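Local coordinates for protein chitin deacetylase (Bombyx mori, PDB 5ZNT) that removes N-acetyl groups from the N-acetylglucosamine residues of chitin in a zinc-dependent hydrolysis, yielding chitosan and acetate, at residues A99-S102 with I103-D107; Q245-N248 with F249-N253; I307-Q311 with N312-V316. All blocks are in the same frame, centred on the assembly; numbering follows the deposited sequence.

Interaction 1: A99-S102 with I103-D107; sequences AVHS and ITHND. With ZN (zinc ion), chain C.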
ATOM      1  N   ALA A  99      -2.824  -0.712  -6.506  1.00 15.17           N
ATOM      2  CA  ALA A  99      -3.921  -0.983  -5.578  1.00 15.47           C
ATOM      3  C   ALA A  99      -4.887   0.196  -5.630  1.00 18.57           C
ATOM      4  O   ALA A  99      -4.603   1.211  -6.273  1.00 17.35           O
ATOM      5  CB  ALA A  99      -3.400  -1.195  -4.136  1.00 14.64           C
ATOM      6  N   VAL A 100      -6.050   0.089  -4.960  1.00 15.56           N
ATOM      7  CA  VAL A 100      -7.081   1.122  -5.107  1.00 18.83           C
ATOM      8  C   VAL A 100      -7.147   1.989  -3.864  1.00 18.18           C
ATOM      9  O   VAL A 100      -6.969   1.519  -2.728  1.00 16.74           O
ATOM     10  CB  VAL A 100      -8.472   0.552  -5.446  1.00 17.30           C
ATOM     11  CG1 VAL A 100      -8.405  -0.339  -6.699  1.00 16.76           C
ATOM     12  CG2 VAL A 100      -9.101  -0.185  -4.266  1.00 17.43           C
ATOM     13  N   HIS A 101      -7.442   3.267  -4.092  1.00 15.08           N
ATOM     14  CA  HIS A 101      -7.534   4.308  -3.084  1.00 16.59           C
ATOM     15  C   HIS A 101      -8.806   5.133  -3.314  1.00 18.48           C
ATOM     16  O   HIS A 101      -8.848   6.324  -2.995  1.00 18.68           O
ATOM     17  CB  HIS A 101      -6.278   5.179  -3.134  1.00 14.36           C
ATOM     18  CG  HIS A 101      -6.096   6.111  -1.971  1.00 14.86           C
ATOM     19  ND1 HIS A 101      -6.287   5.730  -0.661  1.00 19.32           N
ATOM     20  CD2 HIS A 101      -5.677   7.405  -1.928  1.00 16.55           C
ATOM     21  CE1 HIS A 101      -6.012   6.751   0.138  1.00 21.20           C
ATOM     22  NE2 HIS A 101      -5.646   7.782  -0.607  1.00 16.95           N
ATOM     23  N   SER A 102      -9.827   4.508  -3.922  1.00 16.09           N
ATOM     24  CA  SER A 102     -11.186   5.010  -4.172  1.00 15.73           C
ATOM     25  C   SER A 102     -11.320   5.859  -5.445  1.00 16.95           C
ATOM     26  O   SER A 102     -10.332   6.345  -6.006  1.00 16.05           O
ATOM     27  CB  SER A 102     -11.746   5.805  -2.982  1.00 17.84           C
ATOM     28  OG  SER A 102     -11.378   7.161  -3.070  1.00 17.26           O
ATOM     29  N   ILE A 103     -12.559   6.027  -5.903  1.00 16.26           N
ATOM     30  CA  ILE A 103     -12.848   6.898  -7.045  1.00 16.75           C
ATOM     31  C   ILE A 103     -12.838   8.363  -6.625  1.00 15.98           C
ATOM     32  O   ILE A 103     -12.149   9.195  -7.227  1.00 17.77           O
ATOM     33  CB  ILE A 103     -14.206   6.513  -7.665  1.00 15.18           C
ATOM     34  CG1 ILE A 103     -14.091   5.156  -8.373  1.00 15.22           C
ATOM     35  CG2 ILE A 103     -14.705   7.661  -8.612  1.00 15.70           C
ATOM     36  CD1 ILE A 103     -15.431   4.635  -8.951  1.00 18.55           C
ATOM     37  N   THR A 104     -13.586   8.703  -5.579  1.00 14.42           N
ATOM     38  CA  THR A 104     -13.809  10.109  -5.259  1.00 17.79           C
ATOM     39  C   THR A 104     -12.782  10.704  -4.304  1.00 19.01           C
ATOM     40  O   THR A 104     -12.620  11.930  -4.299  1.00 19.41           O
ATOM     41  CB  THR A 104     -15.195  10.331  -4.625  1.00 20.41           C
ATOM     42  OG1 THR A 104     -15.197   9.806  -3.293  1.00 21.76           O
ATOM     43  CG2 THR A 104     -16.308   9.654  -5.441  1.00 17.39           C
ATOM     44  N   HIS A 105     -12.110   9.893  -3.486  1.00 17.48           N
ATOM     45  CA  HIS A 105     -11.275  10.420  -2.396  1.00 17.97           C
ATOM     46  C   HIS A 105     -12.049  11.464  -1.577  1.00 21.04           C
ATOM     47  O   HIS A 105     -11.508  12.498  -1.171  1.00 19.28           O
ATOM     48  CB  HIS A 105      -9.961  11.004  -2.932  1.00 15.31           C
ATOM     49  CG  HIS A 105      -8.824  10.935  -1.958  1.00 19.88           C
ATOM     50  ND1 HIS A 105      -8.664  11.838  -0.922  1.00 21.90           N
ATOM     51  CD2 HIS A 105      -7.783  10.071  -1.866  1.00 17.80           C
ATOM     52  CE1 HIS A 105      -7.565  11.542  -0.249  1.00 20.04           C
ATOM     53  NE2 HIS A 105      -7.025  10.460  -0.789  1.00 21.12           N
ATOM     54  N   ASN A 106     -13.340  11.208  -1.396  1.00 18.23           N
ATOM     55  CA  ASN A 106     -14.251  12.035  -0.605  1.00 22.60           C
ATOM     56  C   ASN A 106     -13.587  12.514   0.680  1.00 23.07           C
ATOM     57  O   ASN A 106     -13.151  11.700   1.496  1.00 26.14           O
ATOM     58  CB  ASN A 106     -15.497  11.203  -0.280  1.00 23.12           C
ATOM     59  CG  ASN A 106     -16.644  12.040   0.303  1.00 27.47           C
ATOM     60  OD1 ASN A 106     -16.417  13.064   0.928  1.00 29.24           O
ATOM     61  ND2 ASN A 106     -17.874  11.593   0.082  1.00 26.97           N
ATOM     62  N   ASP A 107     -13.489  13.836   0.856  1.00 23.08           N
ATOM     63  CA  ASP A 107     -12.757  14.372   2.001  1.00 26.85           C
ATOM     64  C   ASP A 107     -13.616  14.506   3.247  1.00 31.14           C
ATOM     65  O   ASP A 107     -13.124  15.004   4.264  1.00 31.37           O
ATOM     66  CB  ASP A 107     -12.109  15.718   1.664  1.00 33.17           C
ATOM     67  CG  ASP A 107     -13.122  16.810   1.338  1.00 42.13           C
ATOM     68  OD1 ASP A 107     -14.349  16.551   1.312  1.00 40.64           O
ATOM     69  OD2 ASP A 107     -12.669  17.939   1.072  1.00 55.79           O
TER
HETATM   70 ZN    ZN C 601      -5.135   9.789  -0.188  1.00 21.15          ZN
HETATM   71  O   HOH W   1      -3.518   9.033   1.257  1.00 21.97           O
HETATM   72  O   HOH W   2      -5.737   9.512   2.019  1.00 24.53           O
HETATM   73  O   HOH W   3      -4.413  11.745   0.337  1.00 21.25           O
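H101 and H105 grip one zinc ion, each through NE2. H101 NE2 lies 2.1 Å from the zinc, and H105 NE2 also lies 2.1 Å from it. The two imidazoles are neither stacked nor edge-to-face. Their planes stand 72° apart, and the H105 ring turns its edge to H101, with H101 CD2 in the plane of that edge. The two NE2 atoms are 3.0 Å apart because both bind the metal, not each other. In both residues CG lies anti to the backbone N (chi1 -168° in H101), which sends both rings out on the zinc side of the turn. S102 ties the turn together. Its OG donates to H101 O at 2.7 Å, on a lone pair in the carbonyl plane. The same OG accepts the backbone N-H of H105 at 2.9 Å, with a bent angle of 143°. It therefore bridges the backbones of the two ligand residues. Further on, T104 OG1 accepts from N106 N in an ST turn, and it also bonds E123. Around the ring of H101, ND1 bonds to R146 O, which helps fix its rotation. D46 and three waters complete the metal shell. This is the His-x-x-x-His zinc motif of CE4 deacetylases. The three waters occupy positions that, as in other members of the family, substrate and the attacking water probably take up.

Interaction 2: Q245-N248 with F249-N253; sequences QFYN and FLNHN
F249 meets F246 one helical turn back. Its CD2 comes to the edge of the F246 ring, 3.9 Å from F246 CD1, and the two side chains cross at a slant. F249 N donates to Q245 O at 2.8 Å, the first of four i to i+4 backbone bonds that join 245-248 to 249-253. L250 follows and lies over a face of F246. Its CD1 sits above the ring centre in a CH-pi contact, 4.0 Å from the F246 centroid. With L250 CG anti to the carbonyl carbon (chi1 -68°), the branch point sits by F246 CE1, and both methyls lie against the ring. N251 reaches over a face of Y247. Its ND2 is 3.2 Å from Y247 CZ, and the amide and ring planes are 74° apart. N251 ND2 donates to a water, which in turn donates to N248 OD1. H252 N bonds N248 O, while its ring NE2 bonds D217. N253 ND2 donates to F249 O at 3.1 Å, and N253 N reaches the same oxygen from the opposite face of the carbonyl plane. Both segments lie on helix 243-258. F246 and L250 pack on helix 278-294 and strand 265-270, with W273 edge-to-face to F246. Y247 OH bonds E290 of helix 278-294.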
ATOM      1  N   GLN A 245      17.347  14.842   9.833  1.00 31.35           N
ATOM      2  CA  GLN A 245      16.363  14.255  10.740  1.00 35.77           C
ATOM      3  C   GLN A 245      15.654  13.076  10.083  1.00 29.42           C
ATOM      4  O   GLN A 245      15.446  12.037  10.721  1.00 30.09           O
ATOM      5  CB  GLN A 245      15.339  15.303  11.179  1.00 35.82           C
ATOM      6  CG  GLN A 245      15.890  16.399  12.078  1.00 47.30           C
ATOM      7  CD  GLN A 245      14.906  17.556  12.280  1.00 49.49           C
ATOM      8  OE1 GLN A 245      13.915  17.681  11.557  1.00 42.67           O
ATOM      9  NE2 GLN A 245      15.194  18.418  13.262  1.00 52.36           N
ATOM     10  N   PHE A 246      15.267  13.237   8.813  1.00 30.39           N
ATOM     11  CA  PHE A 246      14.599  12.170   8.070  1.00 26.77           C
ATOM     12  C   PHE A 246      15.506  10.952   7.930  1.00 23.81           C
ATOM     13  O   PHE A 246      15.063   9.813   8.127  1.00 24.28           O
ATOM     14  CB  PHE A 246      14.185  12.690   6.690  1.00 27.76           C
ATOM     15  CG  PHE A 246      13.305  11.733   5.902  1.00 25.69           C
ATOM     16  CD1 PHE A 246      12.450  10.851   6.550  1.00 26.83           C
ATOM     17  CD2 PHE A 246      13.335  11.729   4.523  1.00 25.91           C
ATOM     18  CE1 PHE A 246      11.644   9.984   5.829  1.00 24.44           C
ATOM     19  CE2 PHE A 246      12.525  10.844   3.788  1.00 24.01           C
ATOM     20  CZ  PHE A 246      11.691   9.978   4.453  1.00 18.94           C
ATOM     21  N   TYR A 247      16.783  11.180   7.608  1.00 26.08           N
ATOM     22  CA  TYR A 247      17.738  10.079   7.508  1.00 23.81           C
ATOM     23  C   TYR A 247      17.830   9.312   8.829  1.00 26.26           C
ATOM     24  O   TYR A 247      17.686   8.084   8.858  1.00 25.38           O
ATOM     25  CB  TYR A 247      19.100  10.619   7.051  1.00 28.37           C
ATOM     26  CG  TYR A 247      20.194   9.571   7.109  1.00 32.22           C
ATOM     27  CD1 TYR A 247      20.323   8.606   6.107  1.00 32.51           C
ATOM     28  CD2 TYR A 247      21.074   9.523   8.190  1.00 34.44           C
ATOM     29  CE1 TYR A 247      21.319   7.629   6.181  1.00 32.45           C
ATOM     30  CE2 TYR A 247      22.068   8.551   8.273  1.00 33.08           C
ATOM     31  CZ  TYR A 247      22.183   7.617   7.274  1.00 33.48           C
ATOM     32  OH  TYR A 247      23.161   6.668   7.392  1.00 34.25           O
ATOM     33  N   ASN A 248      18.000  10.019   9.949  1.00 28.52           N
ATOM     34  CA  ASN A 248      18.077   9.326  11.237  1.00 29.75           C
ATOM     35  C   ASN A 248      16.756   8.648  11.582  1.00 28.80           C
ATOM     36  O   ASN A 248      16.738   7.551  12.147  1.00 27.18           O
ATOM     37  CB  ASN A 248      18.491  10.310  12.337  1.00 33.46           C
ATOM     38  CG  ASN A 248      19.877  10.903  12.090  1.00 34.14           C
ATOM     39  OD1 ASN A 248      20.759  10.231  11.569  1.00 33.67           O
ATOM     40  ND2 ASN A 248      20.058  12.161  12.441  1.00 35.87           N
ATOM     41  N   PHE A 249      15.638   9.283  11.228  1.00 27.81           N
ATOM     42  CA  PHE A 249      14.324   8.682  11.437  1.00 25.97           C
ATOM     43  C   PHE A 249      14.198   7.355  10.684  1.00 23.65           C
ATOM     44  O   PHE A 249      13.713   6.354  11.234  1.00 25.10           O
ATOM     45  CB  PHE A 249      13.273   9.706  10.999  1.00 26.52           C
ATOM     46  CG  PHE A 249      11.882   9.175  10.872  1.00 24.48           C
ATOM     47  CD1 PHE A 249      11.021   9.189  11.955  1.00 24.75           C
ATOM     48  CD2 PHE A 249      11.418   8.715   9.652  1.00 22.72           C
ATOM     49  CE1 PHE A 249       9.725   8.744  11.831  1.00 28.07           C
ATOM     50  CE2 PHE A 249      10.109   8.256   9.517  1.00 23.38           C
ATOM     51  CZ  PHE A 249       9.270   8.275  10.608  1.00 28.32           C
ATOM     52  N   LEU A 250      14.670   7.309   9.437  1.00 24.28           N
ATOM     53  CA  LEU A 250      14.628   6.055   8.689  1.00 23.51           C
ATOM     54  C   LEU A 250      15.521   4.993   9.323  1.00 24.75           C
ATOM     55  O   LEU A 250      15.121   3.831   9.426  1.00 23.80           O
ATOM     56  CB  LEU A 250      15.042   6.294   7.243  1.00 24.09           C
ATOM     57  CG  LEU A 250      14.071   7.123   6.409  1.00 24.28           C
ATOM     58  CD1 LEU A 250      14.821   7.659   5.204  1.00 23.05           C
ATOM     59  CD2 LEU A 250      12.846   6.295   5.983  1.00 17.99           C
ATOM     60  N   ASN A 251      16.734   5.364   9.746  1.00 25.45           N
ATOM     61  CA  ASN A 251      17.608   4.388  10.399  1.00 23.69           C
ATOM     62  C   ASN A 251      17.012   3.874  11.696  1.00 25.27           C
ATOM     63  O   ASN A 251      17.047   2.668  11.958  1.00 24.85           O
ATOM     64  CB  ASN A 251      18.968   4.996  10.675  1.00 26.79           C
ATOM     65  CG  ASN A 251      19.874   4.903   9.493  1.00 28.76           C
ATOM     66  OD1 ASN A 251      19.664   4.077   8.595  1.00 25.77           O
ATOM     67  ND2 ASN A 251      20.884   5.750   9.466  1.00 31.08           N
ATOM     68  N   HIS A 252      16.470   4.779  12.527  1.00 27.31           N
ATOM     69  CA  HIS A 252      15.932   4.364  13.824  1.00 26.33           C
ATOM     70  C   HIS A 252      14.777   3.389  13.650  1.00 27.51           C
ATOM     71  O   HIS A 252      14.703   2.370  14.345  1.00 26.06           O
ATOM     72  CB  HIS A 252      15.482   5.585  14.637  1.00 28.98           C
ATOM     73  CG  HIS A 252      14.711   5.238  15.875  1.00 33.48           C
ATOM     74  ND1 HIS A 252      15.186   4.361  16.830  1.00 38.96           N
ATOM     75  CD2 HIS A 252      13.491   5.636  16.307  1.00 36.32           C
ATOM     76  CE1 HIS A 252      14.289   4.235  17.794  1.00 39.50           C
ATOM     77  NE2 HIS A 252      13.245   4.991  17.495  1.00 30.55           N
ATOM     78  N   ASN A 253      13.864   3.672  12.715  1.00 28.25           N
ATOM     79  CA  ASN A 253      12.726   2.774  12.573  1.00 23.49           C
ATOM     80  C   ASN A 253      13.097   1.505  11.813  1.00 21.75           C
ATOM     81  O   ASN A 253      12.545   0.434  12.094  1.00 25.52           O
ATOM     82  CB  ASN A 253      11.560   3.528  11.929  1.00 22.08           C
ATOM     83  CG  ASN A 253      10.881   4.461  12.919  1.00 20.65           C
ATOM     84  OD1 ASN A 253      10.199   4.008  13.832  1.00 25.72           O
ATOM     85  ND2 ASN A 253      11.084   5.757  12.755  1.00 20.16           N
TER
HETATM   86  O   HOH W   4      21.216   7.728  11.647  1.00 39.39           O

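Interaction 3: I307-Q311 with N312-V316; sequences IQWVQ and NPRTV
W309 carries P313 on one face of its indole. P313 CA sits over the six-membered ring, 4.0 Å from that centroid, in a CH-pi contact. P313 CB is 3.9 Å from W309 CH2. The proline and indole cross at about a right angle. At the indole edge, W309 NE1 donates to R314 O at 2.8 Å. The donor lies on a lone pair in the carbonyl plane, though the N-H...O angle is only 140°. R314 N lies over the rim of the ring on the same face as P313. CG anti to the backbone N (chi1 -174°) turns the indole along the chain that leaves the helix. The backbone steers that chain. N312 N donates to W309 O at 3.0 Å from well above its carbonyl plane, and only weakly to Q308 O. P313 N has no hydrogen to continue the helical pattern, and P313 CA makes a CA-H...O contact with W309 O. Beyond this shell, W182 and W325 meet the tryptophan. Q311 NE2 bonds P16 O. T315 N-caps helix 316-319 with its side chain, and E318 accepts from T315 N, consistent with a capping box. Helix 303-311 rests on strand 209-214, where V310 and Q311 touch W209.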
ATOM      1  N   ILE A 307       2.568 -10.639   1.430  1.00 20.26           N
ATOM      2  CA  ILE A 307       1.606 -11.710   1.680  1.00 23.91           C
ATOM      3  C   ILE A 307       2.094 -13.027   1.081  1.00 27.22           C
ATOM      4  O   ILE A 307       1.916 -14.097   1.672  1.00 24.71           O
ATOM      5  CB  ILE A 307       0.215 -11.315   1.138  1.00 23.41           C
ATOM      6  CG1 ILE A 307      -0.329 -10.109   1.907  1.00 25.63           C
ATOM      7  CG2 ILE A 307      -0.766 -12.500   1.208  1.00 24.07           C
ATOM      8  CD1 ILE A 307      -1.637  -9.509   1.309  1.00 26.68           C
ATOM      9  N   GLN A 308       2.729 -12.975  -0.094  1.00 22.18           N
ATOM     10  CA  GLN A 308       3.224 -14.203  -0.705  1.00 25.56           C
ATOM     11  C   GLN A 308       4.322 -14.834   0.147  1.00 29.61           C
ATOM     12  O   GLN A 308       4.373 -16.064   0.293  1.00 29.38           O
ATOM     13  CB  GLN A 308       3.708 -13.919  -2.127  1.00 27.01           C
ATOM     14  CG  GLN A 308       2.561 -13.721  -3.102  1.00 25.96           C
ATOM     15  CD  GLN A 308       3.024 -13.170  -4.423  1.00 33.07           C
ATOM     16  OE1 GLN A 308       3.910 -12.317  -4.475  1.00 26.62           O
ATOM     17  NE2 GLN A 308       2.438 -13.664  -5.506  1.00 33.70           N
ATOM     18  N   TRP A 309       5.175 -14.009   0.761  1.00 20.67           N
ATOM     19  CA  TRP A 309       6.175 -14.536   1.687  1.00 22.35           C
ATOM     20  C   TRP A 309       5.521 -15.112   2.940  1.00 30.89           C
ATOM     21  O   TRP A 309       5.907 -16.190   3.406  1.00 28.65           O
ATOM     22  CB  TRP A 309       7.169 -13.446   2.070  1.00 25.02           C
ATOM     23  CG  TRP A 309       8.318 -13.944   2.923  1.00 25.89           C
ATOM     24  CD1 TRP A 309       9.567 -14.294   2.489  1.00 24.68           C
ATOM     25  CD2 TRP A 309       8.317 -14.146   4.343  1.00 23.20           C
ATOM     26  NE1 TRP A 309      10.343 -14.710   3.548  1.00 25.67           N
ATOM     27  CE2 TRP A 309       9.599 -14.633   4.696  1.00 28.87           C
ATOM     28  CE3 TRP A 309       7.360 -13.974   5.346  1.00 22.32           C
ATOM     29  CZ2 TRP A 309       9.947 -14.944   6.013  1.00 26.75           C
ATOM     30  CZ3 TRP A 309       7.704 -14.284   6.655  1.00 30.77           C
ATOM     31  CH2 TRP A 309       8.992 -14.757   6.977  1.00 27.14           C
ATOM     32  N   VAL A 310       4.543 -14.402   3.512  1.00 28.81           N
ATOM     33  CA  VAL A 310       3.844 -14.913   4.696  1.00 27.89           C
ATOM     34  C   VAL A 310       3.247 -16.278   4.410  1.00 28.81           C
ATOM     35  O   VAL A 310       3.198 -17.152   5.285  1.00 33.64           O
ATOM     36  CB  VAL A 310       2.769 -13.913   5.162  1.00 28.70           C
ATOM     37  CG1 VAL A 310       1.873 -14.535   6.245  1.00 30.33           C
ATOM     38  CG2 VAL A 310       3.427 -12.659   5.702  1.00 25.88           C
ATOM     39  N   GLN A 311       2.778 -16.484   3.185  1.00 27.62           N
ATOM     40  CA  GLN A 311       2.118 -17.727   2.830  1.00 32.93           C
ATOM     41  C   GLN A 311       3.108 -18.858   2.597  1.00 39.15           C
ATOM     42  O   GLN A 311       2.710 -20.028   2.598  1.00 37.47           O
ATOM     43  CB  GLN A 311       1.251 -17.514   1.584  1.00 27.97           C
ATOM     44  CG  GLN A 311       0.005 -16.635   1.836  1.00 27.85           C
ATOM     45  CD  GLN A 311      -0.755 -16.323   0.549  1.00 32.88           C
ATOM     46  OE1 GLN A 311      -0.157 -16.140  -0.517  1.00 30.84           O
ATOM     47  NE2 GLN A 311      -2.069 -16.288   0.639  1.00 35.45           N
ATOM     48  N   ASN A 312       4.378 -18.536   2.381  1.00 32.76           N
ATOM     49  CA  ASN A 312       5.414 -19.543   2.168  1.00 34.85           C
ATOM     50  C   ASN A 312       6.732 -18.969   2.662  1.00 28.90           C
ATOM     51  O   ASN A 312       7.587 -18.548   1.877  1.00 29.45           O
ATOM     52  CB  ASN A 312       5.485 -19.954   0.694  1.00 32.93           C
ATOM     53  CG  ASN A 312       6.588 -20.958   0.426  1.00 38.34           C
ATOM     54  OD1 ASN A 312       7.125 -21.563   1.355  1.00 37.44           O
ATOM     55  ND2 ASN A 312       6.949 -21.128  -0.850  1.00 34.23           N
ATOM     56  N   PRO A 313       6.923 -18.919   3.974  1.00 25.30           N
ATOM     57  CA  PRO A 313       8.070 -18.191   4.524  1.00 28.46           C
ATOM     58  C   PRO A 313       9.407 -18.749   4.041  1.00 30.83           C
ATOM     59  O   PRO A 313       9.649 -19.959   4.057  1.00 29.69           O
ATOM     60  CB  PRO A 313       7.880 -18.340   6.036  1.00 31.13           C
ATOM     61  CG  PRO A 313       6.397 -18.511   6.195  1.00 30.55           C
ATOM     62  CD  PRO A 313       5.977 -19.334   5.025  1.00 26.09           C
ATOM     63  N   ARG A 314      10.260 -17.845   3.566  1.00 30.10           N
ATOM     64  CA  ARG A 314      11.579 -18.173   3.048  1.00 30.02           C
ATOM     65  C   ARG A 314      12.637 -17.494   3.901  1.00 36.30           C
ATOM     66  O   ARG A 314      12.493 -16.323   4.268  1.00 30.22           O
ATOM     67  CB  ARG A 314      11.746 -17.716   1.592  1.00 30.89           C
ATOM     68  CG  ARG A 314      10.562 -17.998   0.690  1.00 31.58           C
ATOM     69  CD  ARG A 314      10.232 -19.473   0.668  1.00 36.45           C
ATOM     70  NE  ARG A 314      11.301 -20.300   0.117  1.00 37.10           N
ATOM     71  CZ  ARG A 314      11.475 -21.577   0.446  1.00 45.84           C
ATOM     72  NH1 ARG A 314      10.656 -22.142   1.333  1.00 37.90           N
ATOM     73  NH2 ARG A 314      12.471 -22.281  -0.090  1.00 37.56           N
ATOM     74  N   THR A 315      13.712 -18.222   4.197  1.00 29.77           N
ATOM     75  CA  THR A 315      14.841 -17.621   4.882  1.00 29.23           C
ATOM     76  C   THR A 315      15.569 -16.666   3.943  1.00 28.50           C
ATOM     77  O   THR A 315      15.354 -16.663   2.724  1.00 30.75           O
ATOM     78  CB  THR A 315      15.828 -18.691   5.355  1.00 37.45           C
ATOM     79  OG1 THR A 315      16.495 -19.237   4.208  1.00 31.06           O
ATOM     80  CG2 THR A 315      15.109 -19.811   6.110  1.00 34.01           C
ATOM     81  N   VAL A 316      16.476 -15.872   4.523  1.00 28.84           N
ATOM     82  CA  VAL A 316      17.291 -14.972   3.712  1.00 28.20           C
ATOM     83  C   VAL A 316      17.953 -15.735   2.579  1.00 37.74           C
ATOM     84  O   VAL A 316      18.002 -15.262   1.436  1.00 36.90           O
ATOM     85  CB  VAL A 316      18.339 -14.256   4.580  1.00 32.12           C
ATOM     86  CG1 VAL A 316      19.298 -13.441   3.702  1.00 32.45           C
ATOM     87  CG2 VAL A 316      17.668 -13.382   5.640  1.00 30.04           C
TER

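The three contacts come in series along the chain and do not touch. Interaction 1 is about 30 Å from each of the others between centres. Interactions 2 and 3 are 27 Å apart, centre to centre, with nearest atoms about 16 Å apart. Interactions 1 and 3 lie on opposite sides of the chain's centre. The parallel sheet links them loosely. Interaction 1 runs from the end of strand 97-100 into the loop after it, the helix of interaction 2 packs on strand 265-270, and the helix of interaction 3 comes soon after strand 298-300. Interaction 1 supplies two of the zinc's three protein ligands, D46 being the third, while interactions 2 and 3 lie away from the zinc site.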